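Local coordinates for G-protein alpha subunit Galpha7 (Naegleria fowleri, PDB 6NE6), which probably binds and hydrolyses GTP as the alpha subunit of a heterotrimeric G protein, switching between active and inactive states in signalling, at residues G18-K22 with L247-D251; K281-K285 with D299-V303. All coordinates share one frame; numbering follows the deposited sequence.

How the contacts relate
Both contacts meet on neighbouring strands of the P-loop NTPase-type sheet, 242-248 and 297-302, yet their chemistry follows place. Contact 1, partly buried with its centre about 5 Å from the centre of the chain, joins the loop after strand 10-16 to the end of strand 242-248 and the turn into helix 250-258; a lysine and an amide bond to backbone carbonyls, with a salt bridge to a carboxylate. Contact 2, at the surface with its centre about 17 Å from the chain centre, lays helix 277-291 on edge strand 297-302 through an aromatic ring and lysine methylenes. They touch directly: Leu-247 N lies 2.8 Å from Phe-301 O, a probable hydrogen bond, and Leu-247 packs on Phe-302.

Contact 1. Residues G18-K22 with L247-D251; sequences GDSGK and LNKHD. With EDO (1,2-ethanediol), chain D.
Lys-249 sends an extended side chain across to Asp-19, the two side chains crossing at about a right angle. Its NZ lies 2.9 Å from Asp-19 O, approaching from above the carbonyl plane, and forms a weaker salt-bridge bond to Asp-19 OD1 at 3.2 Å. Asp-129 pairs with the same ammonium group. The Asp-19 carboxylate is shared as well: OD2 forms a salt bridge with Arg-221 and accepts a bond from O1 of an ethanediol, probably from the crystallisation liquor. Gly-21 and Lys-22 fit the P-loop (Walker A) pattern, and Asn-248, Lys-249 and Asp-251 fit the NKxD motif that reads guanine in G proteins, so the contact probably ties the phosphate-binding loop to the base-recognition loop. Beside the lysine, Asn-248 holds CG anti to its own N (chi1 -173°), and ND2 gives Ser-20 O a nearly straight 3.0 Å bond (171°) that uses a lone pair in the carbonyl plane. The other end of this amide, OD1, accepts from Ala-305 N and weakly from Lys-249 N, which fixes its rotation. Asn-248 ND2 also comes within 3.5 Å of Gly-21 CA, where the absence of a side chain leaves room for the amide.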
loop_
_atom_site.group_PDB
_atom_site.type_symbol
_atom_site.label_atom_id
_atom_site.label_comp_id
_atom_site.label_asym_id
_atom_site.label_seq_id
_atom_site.Cartn_x
_atom_site.Cartn_y
_atom_site.Cartn_z
ATOM N N GLY A 18 -1.125 5.351 5.216
ATOM C CA GLY A 18 0.051 5.372 4.361
ATOM C C GLY A 18 0.468 4.020 3.823
ATOM O O GLY A 18 1.177 3.970 2.811
ATOM N N ASP A 19 0.064 2.928 4.486
ATOM C CA ASP A 19 0.313 1.565 4.011
ATOM C C ASP A 19 -1.005 0.823 3.770
ATOM O O ASP A 19 -1.088 -0.393 3.945
ATOM C CB ASP A 19 1.201 0.801 5.002
ATOM C CG ASP A 19 1.967 -0.368 4.360
ATOM O OD1 ASP A 19 2.050 -0.459 3.120
ATOM O OD2 ASP A 19 2.486 -1.209 5.122
ATOM N N SER A 20 -2.047 1.557 3.370
ATOM C CA SER A 20 -3.312 0.949 2.967
ATOM C C SER A 20 -3.272 0.377 1.558
ATOM O O SER A 20 -4.136 -0.441 1.203
ATOM C CB SER A 20 -4.433 1.987 3.026
ATOM O OG SER A 20 -4.210 3.003 2.051
ATOM N N GLY A 21 -2.312 0.799 0.745
ATOM C CA GLY A 21 -2.295 0.445 -0.654
ATOM C C GLY A 21 -3.092 1.373 -1.534
ATOM O O GLY A 21 -3.246 1.088 -2.724
ATOM N N LYS A 22 -3.591 2.490 -1.001
ATOM C CA LYS A 22 -4.350 3.392 -1.858
ATOM C C LYS A 22 -3.490 3.929 -2.998
ATOM O O LYS A 22 -3.995 4.118 -4.109
ATOM C CB LYS A 22 -4.959 4.532 -1.040
ATOM C CG LYS A 22 -3.984 5.555 -0.523
ATOM C CD LYS A 22 -4.740 6.786 0.039
ATOM C CE LYS A 22 -3.744 7.840 0.515
ATOM N NZ LYS A 22 -4.386 9.145 0.840
ATOM N N LEU A 247 -11.519 -3.101 1.105
ATOM C CA LEU A 247 -10.628 -3.900 1.946
ATOM C C LEU A 247 -9.590 -4.489 1.001
ATOM O O LEU A 247 -9.876 -5.432 0.258
ATOM C CB LEU A 247 -11.412 -4.955 2.728
ATOM C CG LEU A 247 -12.400 -4.334 3.732
ATOM C CD1 LEU A 247 -13.336 -5.377 4.372
ATOM C CD2 LEU A 247 -11.665 -3.561 4.811
ATOM N N ASN A 248 -8.395 -3.899 1.012
ATOM C CA ASN A 248 -7.357 -4.101 0.022
ATOM C C ASN A 248 -6.360 -5.154 0.506
ATOM O O ASN A 248 -6.415 -5.631 1.646
ATOM C CB ASN A 248 -6.672 -2.754 -0.264
ATOM C CG ASN A 248 -5.690 -2.811 -1.414
ATOM O OD1 ASN A 248 -5.865 -3.562 -2.376
ATOM N ND2 ASN A 248 -4.640 -2.007 -1.316
ATOM N N LYS A 249 -5.456 -5.533 -0.393
ATOM C CA LYS A 249 -4.443 -6.561 -0.133
ATOM C C LYS A 249 -5.083 -7.911 0.179
ATOM O O LYS A 249 -4.546 -8.697 0.964
ATOM C CB LYS A 249 -3.474 -6.130 0.977
ATOM C CG LYS A 249 -2.894 -4.729 0.769
ATOM C CD LYS A 249 -1.828 -4.402 1.804
ATOM C CE LYS A 249 -1.284 -2.992 1.605
ATOM N NZ LYS A 249 -0.147 -2.724 2.554
ATOM N N HIS A 250 -6.219 -8.186 -0.468
ATOM C CA HIS A 250 -6.975 -9.412 -0.209
ATOM C C HIS A 250 -6.117 -10.658 -0.430
ATOM O O HIS A 250 -6.108 -11.572 0.398
ATOM C CB HIS A 250 -8.220 -9.445 -1.106
ATOM C CG HIS A 250 -8.944 -10.754 -1.090
ATOM N ND1 HIS A 250 -8.573 -11.817 -1.879
ATOM C CD2 HIS A 250 -10.045 -11.157 -0.408
ATOM C CE1 HIS A 250 -9.386 -12.835 -1.658
ATOM N NE2 HIS A 250 -10.297 -12.456 -0.780
ATOM N N ASP A 251 -5.387 -10.719 -1.543
ATOM C CA ASP A 251 -4.621 -11.932 -1.827
ATOM C C ASP A 251 -3.468 -12.127 -0.832
ATOM O O ASP A 251 -3.139 -13.272 -0.485
ATOM C CB ASP A 251 -4.126 -11.901 -3.279
ATOM C CG ASP A 251 -5.263 -12.112 -4.303
ATOM O OD1 ASP A 251 -6.412 -12.423 -3.908
ATOM O OD2 ASP A 251 -5.010 -11.951 -5.518
HETATM C C1 EDO D . 5.424 -0.482 5.973
HETATM O O1 EDO D . 4.273 0.021 6.667
HETATM C C2 EDO D . 6.570 -0.657 6.960
HETATM O O2 EDO D . 6.181 -1.615 7.953
#

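Contact 2. Residues K281-K285 with D299-V303; sequences KEFIK and DVFFV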
loop_
_atom_site.group_PDB
_atom_site.type_symbol
_atom_site.label_atom_id
_atom_site.label_comp_id
_atom_site.label_asym_id
_atom_site.label_seq_id
_atom_site.Cartn_x
_atom_site.Cartn_y
_atom_site.Cartn_z
ATOM N N LYS A 281 -12.190 -13.248 6.463
ATOM C CA LYS A 281 -12.414 -11.940 5.860
ATOM C C LYS A 281 -13.844 -11.471 6.079
ATOM O O LYS A 281 -14.086 -10.261 6.189
ATOM C CB LYS A 281 -12.057 -11.944 4.366
ATOM C CG LYS A 281 -13.077 -12.621 3.458
ATOM C CD LYS A 281 -12.499 -12.784 2.052
ATOM C CE LYS A 281 -13.519 -13.363 1.091
ATOM N NZ LYS A 281 -12.868 -13.803 -0.192
ATOM N N GLU A 282 -14.799 -12.402 6.173
ATOM C CA GLU A 282 -16.169 -11.989 6.461
ATOM C C GLU A 282 -16.273 -11.398 7.859
ATOM O O GLU A 282 -16.977 -10.401 8.067
ATOM C CB GLU A 282 -17.118 -13.169 6.287
ATOM C CG GLU A 282 -17.274 -13.598 4.829
ATOM C CD GLU A 282 -17.870 -12.511 3.949
ATOM O OE1 GLU A 282 -18.770 -11.784 4.426
ATOM O OE2 GLU A 282 -17.439 -12.386 2.781
ATOM N N PHE A 283 -15.542 -11.978 8.819
ATOM C CA PHE A 283 -15.495 -11.427 10.170
ATOM C C PHE A 283 -14.923 -10.018 10.170
ATOM O O PHE A 283 -15.438 -9.132 10.863
ATOM C CB PHE A 283 -14.665 -12.342 11.071
ATOM C CG PHE A 283 -14.531 -11.864 12.495
ATOM C CD1 PHE A 283 -15.486 -12.202 13.442
ATOM C CD2 PHE A 283 -13.427 -11.125 12.894
ATOM C CE1 PHE A 283 -15.355 -11.788 14.762
ATOM C CE2 PHE A 283 -13.296 -10.704 14.209
ATOM C CZ PHE A 283 -14.262 -11.045 15.141
ATOM N N ILE A 284 -13.860 -9.791 9.398
ATOM C CA ILE A 284 -13.267 -8.459 9.335
ATOM C C ILE A 284 -14.228 -7.474 8.686
ATOM O O ILE A 284 -14.417 -6.353 9.173
ATOM C CB ILE A 284 -11.922 -8.505 8.593
ATOM C CG1 ILE A 284 -10.916 -9.336 9.387
ATOM C CG2 ILE A 284 -11.397 -7.085 8.364
ATOM C CD1 ILE A 284 -9.644 -9.660 8.605
ATOM N N LYS A 285 -14.851 -7.871 7.578
ATOM C CA LYS A 285 -15.851 -7.007 6.956
ATOM C C LYS A 285 -16.975 -6.676 7.935
ATOM O O LYS A 285 -17.431 -5.529 7.994
ATOM C CB LYS A 285 -16.396 -7.676 5.699
ATOM C CG LYS A 285 -17.579 -6.975 5.035
ATOM C CD LYS A 285 -18.069 -7.772 3.829
ATOM C CE LYS A 285 -19.321 -7.155 3.222
ATOM N NZ LYS A 285 -19.813 -7.934 2.048
ATOM N N ASP A 299 -21.271 0.709 -0.109
ATOM C CA ASP A 299 -20.988 -0.714 -0.274
ATOM C C ASP A 299 -19.591 -1.003 0.275
ATOM O O ASP A 299 -18.829 -0.092 0.603
ATOM C CB ASP A 299 -21.125 -1.113 -1.749
ATOM C CG ASP A 299 -21.647 -2.529 -1.935
ATOM O OD1 ASP A 299 -21.579 -3.343 -0.986
ATOM O OD2 ASP A 299 -22.119 -2.821 -3.049
ATOM N N VAL A 300 -19.257 -2.293 0.358
ATOM C CA VAL A 300 -17.945 -2.756 0.806
ATOM C C VAL A 300 -17.424 -3.745 -0.227
ATOM O O VAL A 300 -18.163 -4.636 -0.656
ATOM C CB VAL A 300 -18.001 -3.422 2.197
ATOM C CG1 VAL A 300 -16.639 -3.975 2.570
ATOM C CG2 VAL A 300 -18.487 -2.441 3.266
ATOM N N PHE A 301 -16.164 -3.577 -0.647
ATOM C CA PHE A 301 -15.563 -4.427 -1.670
ATOM C C PHE A 301 -14.226 -4.957 -1.180
ATOM O O PHE A 301 -13.444 -4.222 -0.567
ATOM C CB PHE A 301 -15.322 -3.677 -3.007
ATOM C CG PHE A 301 -16.575 -3.243 -3.714
ATOM C CD1 PHE A 301 -17.176 -4.063 -4.660
ATOM C CD2 PHE A 301 -17.137 -2.002 -3.460
ATOM C CE1 PHE A 301 -18.335 -3.656 -5.324
ATOM C CE2 PHE A 301 -18.290 -1.593 -4.131
ATOM C CZ PHE A 301 -18.886 -2.416 -5.048
ATOM N N PHE A 302 -13.956 -6.231 -1.465
ATOM C CA PHE A 302 -12.616 -6.773 -1.297
ATOM C C PHE A 302 -11.854 -6.550 -2.589
ATOM O O PHE A 302 -12.420 -6.686 -3.677
ATOM C CB PHE A 302 -12.660 -8.273 -0.984
ATOM C CG PHE A 302 -13.366 -8.607 0.298
ATOM C CD1 PHE A 302 -12.740 -8.397 1.519
ATOM C CD2 PHE A 302 -14.647 -9.126 0.283
ATOM C CE1 PHE A 302 -13.371 -8.715 2.699
ATOM C CE2 PHE A 302 -15.292 -9.440 1.469
ATOM C CZ PHE A 302 -14.648 -9.229 2.676
ATOM N N VAL A 303 -10.559 -6.245 -2.484
ATOM C CA VAL A 303 -9.768 -6.004 -3.688
ATOM C C VAL A 303 -8.308 -6.362 -3.435
ATOM O O VAL A 303 -7.834 -6.383 -2.299
ATOM C CB VAL A 303 -9.912 -4.537 -4.165
ATOM C CG1 VAL A 303 -9.239 -3.589 -3.210
ATOM C CG2 VAL A 303 -9.365 -4.372 -5.584
#
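Phe-302 meets Lys-281 through one face of its ring, with the lysine CD almost over the ring centre, 4.2 Å from the centroid and 10° off the ring normal, a CH-pi contact. The lysine reaches this place because its CG sits between the backbone N and the carbonyl carbon (chi1 76°), a cramped setting on a helix, while the chain beyond runs extended across the ring. Its ammonium group travels past the aromatic centre and offers at most a weak, long cation-pi attraction; NZ is taken instead by a salt bridge to Asp-278 and a hydrogen bond with His-250.

The outer end of the ring is pressed to the helix backbone, Phe-302 CZ standing 3.7 Å from Lys-281 O. One turn on, Lys-285 crosses the phenylalanine side chain at about a right angle and brings CB to 3.8 Å from Phe-302 CZ. Its extended methylenes also slide past Val-300 in the opposite sense, Lys-285 CG lying 4.0 Å from Val-300 CG1. Glu-282 starts out away from the strand, but a bend at chi2 (-62°) returns its carboxylate, so that OE2 lies 3.9 Å from Phe-302 CE2.

His-250 touches the ring from the side of Lys-281. Helix 277-291 and strand 297-302 run roughly antiparallel, as expected of a helix leading back to the next parallel strand, and the contact thus forms part of the right-handed beta-alpha-beta crossover characteristic of the Ras-like P-loop NTPase fold.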